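Local coordinates for protein abietadiene synthase, chloroplastic (Abies grandis, PDB 3S9V) that belongs to the terpene synthase family, as a large, mainly alpha-helical plant enzyme with an N-terminal family domain and a metal-binding domain, at residues A[199-204]-A[353-358]; A[309-312]-A[318-321]. All blocks are in the same frame, centred on the assembly; numbering follows the deposited sequence.

Interaction 1 (A[199-204]-A[353-358]); sequences PTTLLY and FCFLGQ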
loop_
_atom_site.group_PDB
_atom_site.type_symbol
_atom_site.label_atom_id
_atom_site.label_comp_id
_atom_site.label_asym_id
_atom_site.label_seq_id
_atom_site.Cartn_x
_atom_site.Cartn_y
_atom_site.Cartn_z
ATOM N N PRO A 199 -2.150 -27.663 -11.346
ATOM C CA PRO A 199 -0.814 -27.341 -10.840
ATOM C C PRO A 199 -0.989 -26.778 -9.430
ATOM O O PRO A 199 -1.906 -25.994 -9.184
ATOM C CB PRO A 199 -0.315 -26.280 -11.824
ATOM C CG PRO A 199 -1.066 -26.597 -13.102
ATOM C CD PRO A 199 -2.447 -26.922 -12.587
ATOM N N THR A 200 -0.142 -27.194 -8.497
ATOM C CA THR A 200 -0.233 -26.699 -7.129
ATOM C C THR A 200 1.178 -26.460 -6.635
ATOM O O THR A 200 2.130 -26.890 -7.281
ATOM C CB THR A 200 -0.921 -27.715 -6.191
ATOM O OG1 THR A 200 -0.107 -28.890 -6.084
ATOM C CG2 THR A 200 -2.301 -28.097 -6.727
ATOM N N THR A 201 1.324 -25.796 -5.491
ATOM C CA THR A 201 2.660 -25.523 -4.976
ATOM C C THR A 201 3.452 -26.782 -4.604
ATOM O O THR A 201 4.636 -26.701 -4.283
ATOM C CB THR A 201 2.617 -24.547 -3.787
ATOM O OG1 THR A 201 1.841 -25.103 -2.724
ATOM C CG2 THR A 201 2.002 -23.218 -4.228
ATOM N N LEU A 202 2.809 -27.948 -4.650
ATOM C CA LEU A 202 3.522 -29.193 -4.368
ATOM C C LEU A 202 4.562 -29.392 -5.478
ATOM O O LEU A 202 5.653 -29.914 -5.245
ATOM C CB LEU A 202 2.557 -30.383 -4.357
ATOM C CG LEU A 202 1.739 -30.617 -3.090
ATOM C CD1 LEU A 202 0.601 -31.584 -3.391
ATOM C CD2 LEU A 202 2.639 -31.153 -1.992
ATOM N N LEU A 203 4.209 -28.966 -6.687
ATOM C CA LEU A 203 5.102 -29.083 -7.845
ATOM C C LEU A 203 6.374 -28.256 -7.686
ATOM O O LEU A 203 7.348 -28.453 -8.416
ATOM C CB LEU A 203 4.374 -28.647 -9.120
ATOM C CG LEU A 203 3.123 -29.460 -9.452
ATOM C CD1 LEU A 203 2.455 -28.880 -10.684
ATOM C CD2 LEU A 203 3.502 -30.911 -9.665
ATOM N N TYR A 204 6.352 -27.322 -6.741
ATOM C CA TYR A 204 7.496 -26.463 -6.474
ATOM C C TYR A 204 8.637 -27.278 -5.888
ATOM O O TYR A 204 9.793 -26.862 -5.933
ATOM C CB TYR A 204 7.078 -25.358 -5.498
ATOM C CG TYR A 204 8.128 -24.321 -5.188
ATOM C CD1 TYR A 204 8.572 -24.127 -3.881
ATOM C CD2 TYR A 204 8.635 -23.487 -6.185
ATOM C CE1 TYR A 204 9.489 -23.129 -3.570
ATOM C CE2 TYR A 204 9.560 -22.482 -5.885
ATOM C CZ TYR A 204 9.981 -22.309 -4.573
ATOM O OH TYR A 204 10.898 -21.326 -4.257
ATOM N N PHE A 353 -7.469 -17.334 0.756
ATOM C CA PHE A 353 -6.177 -17.970 0.937
ATOM C C PHE A 353 -5.248 -17.583 -0.219
ATOM O O PHE A 353 -5.710 -17.092 -1.247
ATOM C CB PHE A 353 -6.384 -19.485 1.034
ATOM C CG PHE A 353 -7.265 -19.894 2.194
ATOM C CD1 PHE A 353 -6.736 -20.024 3.476
ATOM C CD2 PHE A 353 -8.627 -20.095 2.012
ATOM C CE1 PHE A 353 -7.553 -20.348 4.562
ATOM C CE2 PHE A 353 -9.459 -20.418 3.089
ATOM C CZ PHE A 353 -8.918 -20.545 4.367
ATOM N N CYS A 354 -3.946 -17.787 -0.042
ATOM C CA CYS A 354 -2.968 -17.405 -1.051
ATOM C C CYS A 354 -3.056 -18.199 -2.359
ATOM O O CYS A 354 -2.698 -17.693 -3.427
ATOM C CB CYS A 354 -1.555 -17.496 -0.459
ATOM S SG CYS A 354 -0.301 -16.504 -1.325
ATOM N N PHE A 355 -3.537 -19.435 -2.284
ATOM C CA PHE A 355 -3.668 -20.264 -3.479
ATOM C C PHE A 355 -5.018 -20.961 -3.562
ATOM O O PHE A 355 -5.616 -21.293 -2.543
ATOM C CB PHE A 355 -2.556 -21.315 -3.531
ATOM C CG PHE A 355 -1.179 -20.733 -3.665
ATOM C CD1 PHE A 355 -0.380 -20.533 -2.544
ATOM C CD2 PHE A 355 -0.688 -20.368 -4.913
ATOM C CE1 PHE A 355 0.896 -19.976 -2.662
ATOM C CE2 PHE A 355 0.587 -19.809 -5.043
ATOM C CZ PHE A 355 1.379 -19.614 -3.915
ATOM N N LEU A 356 -5.503 -21.171 -4.780
ATOM C CA LEU A 356 -6.776 -21.849 -4.969
ATOM C C LEU A 356 -6.624 -23.278 -4.446
ATOM O O LEU A 356 -5.603 -23.928 -4.682
ATOM C CB LEU A 356 -7.160 -21.856 -6.460
ATOM C CG LEU A 356 -8.446 -22.582 -6.890
ATOM C CD1 LEU A 356 -8.919 -22.043 -8.229
ATOM C CD2 LEU A 356 -8.207 -24.081 -6.994
ATOM N N GLY A 357 -7.623 -23.747 -3.709
ATOM C CA GLY A 357 -7.586 -25.102 -3.186
ATOM C C GLY A 357 -6.623 -25.405 -2.052
ATOM O O GLY A 357 -6.310 -26.571 -1.811
ATOM N N GLN A 358 -6.146 -24.378 -1.356
ATOM C CA GLN A 358 -5.230 -24.577 -0.234
ATOM C C GLN A 358 -5.661 -23.723 0.944
ATOM O O GLN A 358 -6.453 -22.798 0.783
ATOM C CB GLN A 358 -3.805 -24.215 -0.639
ATOM C CG GLN A 358 -3.162 -25.206 -1.585
ATOM C CD GLN A 358 -1.727 -24.839 -1.905
ATOM O OE1 GLN A 358 -0.957 -24.476 -1.011
ATOM N NE2 GLN A 358 -1.358 -24.940 -3.181
#

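Interaction 2 (A[309-312]-A[318-321]); sequences IGWA and PDID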
loop_
_atom_site.group_PDB
_atom_site.type_symbol
_atom_site.label_atom_id
_atom_site.label_comp_id
_atom_site.label_asym_id
_atom_site.label_seq_id
_atom_site.Cartn_x
_atom_site.Cartn_y
_atom_site.Cartn_z
ATOM N N ILE A 309 -3.005 -13.244 -11.220
ATOM C CA ILE A 309 -1.669 -13.466 -11.733
ATOM C C ILE A 309 -0.777 -14.090 -10.691
ATOM O O ILE A 309 -1.130 -14.167 -9.517
ATOM C CB ILE A 309 -1.032 -12.145 -12.205
ATOM C CG1 ILE A 309 -0.986 -11.140 -11.050
ATOM C CG2 ILE A 309 -1.851 -11.565 -13.348
ATOM C CD1 ILE A 309 -0.237 -9.829 -11.376
ATOM N N GLY A 310 0.379 -14.554 -11.142
ATOM C CA GLY A 310 1.341 -15.150 -10.242
ATOM C C GLY A 310 2.485 -14.168 -10.150
ATOM O O GLY A 310 2.296 -12.981 -10.393
ATOM N N TRP A 311 3.673 -14.659 -9.830
ATOM C CA TRP A 311 4.835 -13.803 -9.704
ATOM C C TRP A 311 5.559 -13.656 -11.033
ATOM O O TRP A 311 6.337 -12.720 -11.226
ATOM C CB TRP A 311 5.774 -14.377 -8.639
ATOM C CG TRP A 311 6.026 -15.842 -8.794
ATOM C CD1 TRP A 311 7.030 -16.433 -9.502
ATOM C CD2 TRP A 311 5.249 -16.907 -8.232
ATOM N NE1 TRP A 311 6.933 -17.802 -9.412
ATOM C CE2 TRP A 311 5.848 -18.120 -8.640
ATOM C CE3 TRP A 311 4.104 -16.954 -7.423
ATOM C CZ2 TRP A 311 5.339 -19.375 -8.263
ATOM C CZ3 TRP A 311 3.597 -18.200 -7.046
ATOM C CH2 TRP A 311 4.216 -19.394 -7.468
ATOM N N ALA A 312 5.289 -14.583 -11.949
ATOM C CA ALA A 312 5.910 -14.577 -13.269
ATOM C C ALA A 312 4.857 -14.576 -14.356
ATOM O O ALA A 312 3.770 -15.126 -14.173
ATOM C CB ALA A 312 6.800 -15.797 -13.437
ATOM N N PRO A 318 -1.946 -18.657 -10.130
ATOM C CA PRO A 318 -1.883 -17.287 -9.622
ATOM C C PRO A 318 -1.840 -17.334 -8.107
ATOM O O PRO A 318 -2.124 -18.375 -7.513
ATOM C CB PRO A 318 -3.182 -16.681 -10.134
ATOM C CG PRO A 318 -4.139 -17.840 -9.977
ATOM C CD PRO A 318 -3.325 -19.013 -10.517
ATOM N N ASP A 319 -1.473 -16.218 -7.484
ATOM C CA ASP A 319 -1.451 -16.150 -6.027
ATOM C C ASP A 319 -2.124 -14.855 -5.594
ATOM O O ASP A 319 -2.017 -13.830 -6.268
ATOM C CB ASP A 319 -0.026 -16.217 -5.481
ATOM C CG ASP A 319 0.777 -14.981 -5.790
ATOM O OD1 ASP A 319 1.197 -14.817 -6.953
ATOM O OD2 ASP A 319 0.984 -14.170 -4.866
ATOM N N ILE A 320 -2.813 -14.904 -4.460
ATOM C CA ILE A 320 -3.536 -13.749 -3.963
ATOM C C ILE A 320 -2.657 -12.527 -3.684
ATOM O O ILE A 320 -3.115 -11.395 -3.814
ATOM C CB ILE A 320 -4.331 -14.110 -2.692
ATOM C CG1 ILE A 320 -5.516 -13.156 -2.533
ATOM C CG2 ILE A 320 -3.426 -14.046 -1.469
ATOM C CD1 ILE A 320 -6.464 -13.554 -1.423
ATOM N N ASP A 321 -1.396 -12.747 -3.321
ATOM C CA ASP A 321 -0.506 -11.628 -3.017
ATOM C C ASP A 321 -0.206 -10.796 -4.262
ATOM O O ASP A 321 -0.425 -9.591 -4.258
ATOM C CB ASP A 321 0.801 -12.135 -2.383
ATOM C CG ASP A 321 1.461 -11.093 -1.474
ATOM O OD1 ASP A 321 0.907 -9.974 -1.310
ATOM O OD2 ASP A 321 2.538 -11.403 -0.916
#

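Interaction 1 (A[199-204]-A[353-358])
Thr201 meets Phe355 and Gln358 where two loops of this mainly helical terpene synthase touch near the surface, joined by one hydrogen bond and one CH-pi contact. The loop 199-204 follows helix 192-197 and tightens into a 3-10 segment from Thr201 on, while 353-358, within the terpene synthase N-terminal family region, lies in the loop between helix 320-332 and helix 363-373 and holds a type II beta turn from Phe355 to Gln358. The contact is small, with 156 Å² buried over both sides, and backbones stay apart: even the nearest alpha carbons, CA of Thr200 and CA of Phe355, are 8.2 Å distant. Side chains therefore bridge the loops. Phe355 and Gln358, the first and last residues of the turn, both point toward the threonine loop; Gly357, at its third position, has the positive phi usual there in a type II turn. A weak bond from Leu202 N to Thr200 OG1, 3.4 Å long, forms an ST turn at the start of the 3-10 segment, and Tyr204 N bonds to Thr201 O one turn on. Beyond the contact, Tyr204 secures this loop through a cation-pi contact with Lys450. The two branches of Thr201 share the work. Its hydroxyl lies between backbone N and carbonyl carbon (chi1 60°) and accepts a bond from Gln358, whose chain runs extended beyond CG to carry the amide across. NE2 of Gln358 stands 3.2 Å from Thr201 OG1, and the bond is bent, at 140°, with the oxygen tilted 20° out of the amide plane. The methyl sits over one face of the Phe355 ring almost on its normal, Thr201 CG2 lying 3.6 Å from the ring centroid, with CZ of Phe355 its closest atom at 3.7 Å.

Interaction 2 (A[309-312]-A[318-321])
Ile309 and Asp319 close a short loop with a backbone bond, Asp319 N to Ile309 O at 2.9 Å and fairly straight at 159°. Pro318 packs beside the same acceptor, its CB 3.3 Å from Ile309 O. The side chain of Asp319 is folded back, with CG between its backbone N and carbonyl carbon (chi1 69°), which brings the carboxylate beside the Gly310-Trp311 backbone and the indole. OD1 of Asp319 is 3.3 Å from CA of Gly310, where no side chain intervenes. The same OD1 reaches the edge of the indole, near the ring plane, 3.6 Å from CE3 of Trp311; ring and carboxylate planes are inclined by 48°. Trp311 has its CG in the equivalent position, between N and carbonyl carbon, and this presents the benzo edge to Asp319. OD2 instead accepts a bond from Asp322 N and so makes Asp319 the N-cap of helix 320-332. The pyrrole NE1 of Trp311 bonds to Ser230 OG. Thr323 OG1 ties both segments together, bonding to Ile309 N and to Asp319 O. Asp319, Ile320, Asp321 and Asp322 spell the DxDD motif characteristic of class II terpene synthases, here placed at the start of a helix.

Interaction 2 is nested inside the long stretch of chain, much of it helical, bracketed by interaction 1, and their centres are about 11 Å apart. Helix 320-332 links them: it begins in 318-321, and 353-358 belongs to the loop that follows it. The two contacts also touch directly, through a probable hydrogen bond between Ile320 N and Cys354 O (3.0 Å) and through Phe355 CE2 packed 3.7 Å from Asp319 CB. By these two links, the near-surface contact abuts the DxDD region. None of the touching residues of interaction 1 is buried, against three of five in interaction 2; their centres lie about 25 Å and about 17 Å from the chain centre.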